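Local coordinates for protein histidine acid phosphatase (Bifidobacterium longum subsp. infantis, PDB 6RXD) that probably removes phosphate groups from inositol polyphosphates such as phytate, and from 2,3-bisphosphoglycerate, as a histidine acid phosphatase of the MINPP type, at residues A134-G139 / T394-H399; P169-D174 / F181-D186. All coordinates share one frame; numbering follows the deposited sequence.

Contact 1. Residues A134-G139 / T394-H399; sequences AYQSSG and TFRFAH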
loop_
_atom_site.group_PDB
_atom_site.type_symbol
_atom_site.label_atom_id
_atom_site.label_comp_id
_atom_site.label_asym_id
_atom_site.label_seq_id
_atom_site.Cartn_x
_atom_site.Cartn_y
_atom_site.Cartn_z
ATOM N N ALA A 134 -11.198 -6.648 17.605
ATOM C CA ALA A 134 -11.316 -5.215 17.304
ATOM C C ALA A 134 -10.928 -4.949 15.865
ATOM O O ALA A 134 -9.825 -5.297 15.452
ATOM C CB ALA A 134 -10.442 -4.391 18.247
ATOM N N TYR A 135 -11.839 -4.348 15.102
ATOM C CA TYR A 135 -11.548 -3.928 13.734
ATOM C C TYR A 135 -11.301 -2.431 13.733
ATOM O O TYR A 135 -12.053 -1.678 14.351
ATOM C CB TYR A 135 -12.737 -4.243 12.819
ATOM C CG TYR A 135 -12.866 -5.700 12.437
ATOM C CD1 TYR A 135 -12.053 -6.248 11.455
ATOM C CD2 TYR A 135 -13.813 -6.523 13.042
ATOM C CE1 TYR A 135 -12.165 -7.573 11.091
ATOM C CE2 TYR A 135 -13.929 -7.864 12.682
ATOM C CZ TYR A 135 -13.101 -8.371 11.704
ATOM O OH TYR A 135 -13.196 -9.690 11.326
ATOM N N GLN A 136 -10.246 -1.993 13.055
ATOM C CA GLN A 136 -9.934 -0.569 13.005
ATOM C C GLN A 136 -9.587 -0.142 11.600
ATOM O O GLN A 136 -9.026 -0.921 10.835
ATOM C CB GLN A 136 -8.748 -0.239 13.914
ATOM C CG GLN A 136 -8.995 -0.558 15.379
ATOM C CD GLN A 136 -7.819 -0.183 16.266
ATOM O OE1 GLN A 136 -6.784 0.292 15.791
ATOM N NE2 GLN A 136 -7.974 -0.405 17.564
ATOM N N SER A 137 -9.926 1.100 11.267
ATOM C CA SER A 137 -9.436 1.699 10.029
ATOM C C SER A 137 -9.044 3.157 10.245
ATOM O O SER A 137 -9.294 3.723 11.301
ATOM C CB SER A 137 -10.466 1.564 8.907
ATOM O OG SER A 137 -11.228 2.739 8.779
ATOM N N SER A 138 -8.398 3.750 9.243
ATOM C CA SER A 138 -8.024 5.151 9.301
ATOM C C SER A 138 -9.268 6.029 9.262
ATOM O O SER A 138 -9.224 7.195 9.662
ATOM C CB SER A 138 -7.151 5.486 8.098
ATOM O OG SER A 138 -7.878 5.264 6.905
ATOM N N GLY A 139 -10.369 5.479 8.753
ATOM C CA GLY A 139 -11.585 6.261 8.568
ATOM C C GLY A 139 -11.778 6.592 7.102
ATOM O O GLY A 139 -12.805 7.154 6.698
ATOM N N THR A 394 -6.562 -7.574 16.991
ATOM C CA THR A 394 -6.805 -6.236 16.486
ATOM C C THR A 394 -6.424 -6.258 15.021
ATOM O O THR A 394 -5.259 -6.494 14.693
ATOM C CB THR A 394 -5.965 -5.191 17.241
ATOM O OG1 THR A 394 -6.214 -5.310 18.651
ATOM C CG2 THR A 394 -6.332 -3.786 16.789
ATOM N N PHE A 395 -7.412 -6.059 14.145
ATOM C CA PHE A 395 -7.189 -6.058 12.698
ATOM C C PHE A 395 -7.345 -4.630 12.176
ATOM O O PHE A 395 -8.426 -4.038 12.277
ATOM C CB PHE A 395 -8.192 -6.980 11.990
ATOM C CG PHE A 395 -8.085 -8.437 12.384
ATOM C CD1 PHE A 395 -6.863 -9.095 12.358
ATOM C CD2 PHE A 395 -9.213 -9.142 12.772
ATOM C CE1 PHE A 395 -6.772 -10.447 12.712
ATOM C CE2 PHE A 395 -9.136 -10.486 13.131
ATOM C CZ PHE A 395 -7.912 -11.142 13.096
ATOM N N ARG A 396 -6.263 -4.075 11.629
ATOM C CA ARG A 396 -6.218 -2.662 11.239
ATOM C C ARG A 396 -6.059 -2.523 9.735
ATOM O O ARG A 396 -5.355 -3.323 9.109
ATOM C CB ARG A 396 -5.018 -1.961 11.891
ATOM C CG ARG A 396 -4.923 -2.057 13.410
ATOM C CD ARG A 396 -3.542 -1.606 13.832
ATOM N NE ARG A 396 -3.303 -1.691 15.277
ATOM C CZ ARG A 396 -2.831 -2.767 15.896
ATOM N NH1 ARG A 396 -2.556 -3.867 15.208
ATOM N NH2 ARG A 396 -2.632 -2.741 17.212
ATOM N N PHE A 397 -6.686 -1.486 9.176
ATOM C CA PHE A 397 -6.711 -1.266 7.727
ATOM C C PHE A 397 -6.369 0.172 7.401
ATOM O O PHE A 397 -6.952 1.096 7.958
ATOM C CB PHE A 397 -8.083 -1.660 7.165
ATOM C CG PHE A 397 -8.399 -3.097 7.411
ATOM C CD1 PHE A 397 -8.058 -4.059 6.475
ATOM C CD2 PHE A 397 -8.924 -3.502 8.639
ATOM C CE1 PHE A 397 -8.285 -5.398 6.721
ATOM C CE2 PHE A 397 -9.153 -4.840 8.900
ATOM C CZ PHE A 397 -8.833 -5.792 7.948
ATOM N N ALA A 398 -5.394 0.356 6.513
ATOM C CA ALA A 398 -4.817 1.674 6.303
ATOM C C ALA A 398 -4.241 1.824 4.898
ATOM O O ALA A 398 -4.865 1.408 3.926
ATOM C CB ALA A 398 -3.753 1.965 7.384
ATOM N N HIS A 399 -3.044 2.392 4.794
ATOM C CA HIS A 399 -2.558 2.934 3.520
ATOM C C HIS A 399 -1.093 2.665 3.235
ATOM O O HIS A 399 -0.334 2.274 4.122
ATOM C CB HIS A 399 -2.791 4.448 3.526
ATOM C CG HIS A 399 -4.183 4.817 3.909
ATOM N ND1 HIS A 399 -5.182 4.997 2.979
ATOM C CD2 HIS A 399 -4.760 4.971 5.126
ATOM C CE1 HIS A 399 -6.317 5.260 3.608
ATOM N NE2 HIS A 399 -6.087 5.250 4.908
HETATM O O HOH W 1 -4.231 0.797 16.181
#
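Tyr135 and Phe395 lie side by side on one face of the sheet, a bridged pair of the parallel strands 134-137 and 394-398, whose axes run 4.6 Å apart at 14°. Phe395 N gives a nearly straight hydrogen bond to Ala134 O (2.8 Å), Gln136 N answers to Phe395 O, and Phe397 N reaches Gln136 O, so Gln136 is bonded through both its N and its O, as a parallel ladder requires. Tyr135 turns CG anti to its carbonyl carbon (chi1 -76°), which brings its CE1 3.7 Å from Phe395 CD2, the ring planes meeting at 45°. Phe397 CE2 comes in at the edge of the tyrosine ring. Flat aromatic groups suit this face, which helix 141-157 covers with Phe150. On the other face Gln136 extends beside Arg396: its CB lies 4.1 Å from Phe395 O, CD and NE2 lie beside Thr394 CG2 (NE2 at 3.8 Å), and OE1 lies 3.8 Å from Arg396 CG. Water 1 donates to Gln136 OE1 (2.6 Å) and accepts from Arg396 NE, while the arginine's NH1 and NH2 form salt bridges with Glu40 and Asp377. Thr394 CG2 sits over the centre of the guanidinium face. Beyond the strands, Ser138 OG and His399 NE2 share a hydrogen bond of 2.7 Å, and His399 occupies the N-cap position of helix 400-410. Parallel strands leading into helices in this way are typical of the alpha/beta core of the histidine phosphatase fold.

Contact 2. Residues P169-D174 / F181-D186; sequences PTNPAD and FQKNPD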
loop_
_atom_site.group_PDB
_atom_site.type_symbol
_atom_site.label_atom_id
_atom_site.label_comp_id
_atom_site.label_asym_id
_atom_site.label_seq_id
_atom_site.Cartn_x
_atom_site.Cartn_y
_atom_site.Cartn_z
ATOM N N PRO A 169 -17.392 -0.385 18.211
ATOM C CA PRO A 169 -16.575 0.836 18.211
ATOM C C PRO A 169 -17.184 1.956 19.042
ATOM O O PRO A 169 -18.410 2.063 19.119
ATOM C CB PRO A 169 -16.563 1.250 16.732
ATOM C CG PRO A 169 -16.794 -0.031 15.987
ATOM C CD PRO A 169 -17.772 -0.789 16.845
ATOM N N THR A 170 -16.330 2.769 19.658
ATOM C CA THR A 170 -16.784 3.995 20.309
ATOM C C THR A 170 -16.899 5.111 19.279
ATOM O O THR A 170 -17.655 6.062 19.466
ATOM C CB THR A 170 -15.837 4.434 21.444
ATOM O OG1 THR A 170 -14.484 4.458 20.971
ATOM C CG2 THR A 170 -15.940 3.488 22.633
ATOM N N ASN A 171 -16.142 4.986 18.190
ATOM C CA ASN A 171 -16.207 5.936 17.081
ATOM C C ASN A 171 -16.198 5.209 15.733
ATOM O O ASN A 171 -15.154 5.109 15.080
ATOM C CB ASN A 171 -15.029 6.914 17.162
ATOM C CG ASN A 171 -15.213 8.131 16.269
ATOM O OD1 ASN A 171 -16.325 8.452 15.854
ATOM N ND2 ASN A 171 -14.117 8.820 15.984
ATOM N N PRO A 172 -17.369 4.701 15.308
ATOM C CA PRO A 172 -17.432 3.856 14.112
ATOM C C PRO A 172 -17.187 4.605 12.804
ATOM O O PRO A 172 -17.547 5.781 12.676
ATOM C CB PRO A 172 -18.870 3.326 14.134
ATOM C CG PRO A 172 -19.641 4.333 14.940
ATOM C CD PRO A 172 -18.677 4.804 15.986
ATOM N N ALA A 173 -16.604 3.907 11.834
ATOM C CA ALA A 173 -16.358 4.476 10.507
ATOM C C ALA A 173 -17.644 4.971 9.836
ATOM O O ALA A 173 -17.649 6.028 9.197
ATOM C CB ALA A 173 -15.659 3.456 9.628
ATOM N N ASP A 174 -18.716 4.188 9.958
ATOM C CA ASP A 174 -20.048 4.610 9.524
ATOM C C ASP A 174 -21.104 3.736 10.203
ATOM O O ASP A 174 -20.759 2.813 10.929
ATOM C CB ASP A 174 -20.182 4.567 7.996
ATOM C CG ASP A 174 -19.965 3.179 7.421
ATOM O OD1 ASP A 174 -18.969 2.987 6.687
ATOM O OD2 ASP A 174 -20.793 2.282 7.692
ATOM N N PHE A 181 -16.064 -0.989 12.492
ATOM C CA PHE A 181 -14.720 -0.424 12.394
ATOM C C PHE A 181 -14.501 0.834 13.220
ATOM O O PHE A 181 -15.145 1.853 12.996
ATOM C CB PHE A 181 -14.369 -0.189 10.920
ATOM C CG PHE A 181 -14.120 -1.462 10.179
ATOM C CD1 PHE A 181 -12.828 -1.936 10.024
ATOM C CD2 PHE A 181 -15.177 -2.231 9.722
ATOM C CE1 PHE A 181 -12.586 -3.137 9.381
ATOM C CE2 PHE A 181 -14.944 -3.436 9.077
ATOM C CZ PHE A 181 -13.644 -3.890 8.920
ATOM N N GLN A 182 -13.591 0.737 14.185
ATOM C CA GLN A 182 -13.199 1.873 15.009
ATOM C C GLN A 182 -12.212 2.757 14.250
ATOM O O GLN A 182 -11.197 2.281 13.764
ATOM C CB GLN A 182 -12.530 1.362 16.280
ATOM C CG GLN A 182 -11.875 2.437 17.129
ATOM C CD GLN A 182 -12.877 3.269 17.888
ATOM O OE1 GLN A 182 -14.075 2.994 17.858
ATOM N NE2 GLN A 182 -12.395 4.304 18.568
ATOM N N LYS A 183 -12.505 4.049 14.152
ATOM C CA LYS A 183 -11.579 4.967 13.498
ATOM C C LYS A 183 -10.394 5.260 14.419
ATOM O O LYS A 183 -10.577 5.629 15.586
ATOM C CB LYS A 183 -12.310 6.256 13.103
ATOM C CG LYS A 183 -13.315 6.051 11.976
ATOM C CD LYS A 183 -13.927 7.373 11.503
ATOM C CE LYS A 183 -14.855 7.977 12.549
ATOM N NZ LYS A 183 -15.629 9.118 11.966
ATOM N N ASN A 184 -9.182 5.051 13.911
ATOM C CA ASN A 184 -7.973 5.337 14.685
ATOM C C ASN A 184 -6.911 6.005 13.820
ATOM O O ASN A 184 -5.907 5.387 13.462
ATOM C CB ASN A 184 -7.407 4.051 15.304
ATOM C CG ASN A 184 -6.451 4.325 16.446
ATOM O OD1 ASN A 184 -5.935 5.439 16.590
ATOM N ND2 ASN A 184 -6.204 3.309 17.263
ATOM N N PRO A 185 -7.115 7.285 13.493
ATOM C CA PRO A 185 -6.171 7.925 12.575
ATOM C C PRO A 185 -4.838 8.284 13.238
ATOM O O PRO A 185 -3.911 8.663 12.521
ATOM C CB PRO A 185 -6.926 9.190 12.138
ATOM C CG PRO A 185 -7.861 9.477 13.261
ATOM C CD PRO A 185 -8.292 8.131 13.758
ATOM N N ASP A 186 -4.726 8.163 14.562
ATOM C CA ASP A 186 -3.443 8.407 15.211
ATOM C C ASP A 186 -2.475 7.274 14.917
ATOM O O ASP A 186 -1.266 7.477 14.857
ATOM C CB ASP A 186 -3.597 8.553 16.726
ATOM C CG ASP A 186 -4.339 9.814 17.118
ATOM O OD1 ASP A 186 -4.560 10.667 16.235
ATOM O OD2 ASP A 186 -4.684 9.950 18.314
HETATM O O HOH W 2 -11.588 7.770 16.957
HETATM O O HOH W 3 -16.457 8.441 9.383
#
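Asn171 N donates an almost straight hydrogen bond (169°) to Gln182 OE1, 2.9 Å away, and Lys183 N returns an equally direct one to Asn171 O at 3.0 Å. Ala173 N completes the set with Phe181 O (2.8 Å). Gln182 OE1 takes a second, weak bond from Thr170 N, and Gln182 NE2 binds Thr170 OG1 weakly at 3.2 Å. The amide gets there because its chain, with CG anti to the backbone N (chi1 171°), bends at chi2 (75°) back to the loop. Glutamine fits since one amide offers both an acceptor and a donor; an alanine here would probably leave the N-H groups of Thr170 and Asn171 without this acceptor and this part of the loop freer to move. Farther out, Lys183 carries its CG past Ala173 CA (3.7 Å) and its CE across the Asn171 amide; NZ forms a salt bridge with Asp197 and reaches Ala173 O through water 3. Pro169 CG lies 3.7 Å from Phe181 C, and the small Ala173 CB meets Phe181 CB. Two backbone bonds and the Gln182 amide, which takes part in the other three, two of them weak, together hold an irregular surface loop against a short strand.

The two contacts lie side by side in the mixed sheet, their centres about 8 Å apart and on the same side of the chain's centre. Strand 132-137 is their common neighbour: it pairs with 391-398 in contact 1 and, on its other edge, with 181-183, the strand of contact 2, probably through bonds from Gln182 N to Tyr135 O and from Asn184 N to Ser137 O. Along the chain, 134-139 comes first, then helix 141-157, then both segments of contact 2, and 394-399 far later. Contact 2 therefore adds a surface loop to the sheet's margin, whereas contact 1 is buried and joins sequence-distant parts of the phosphatase core.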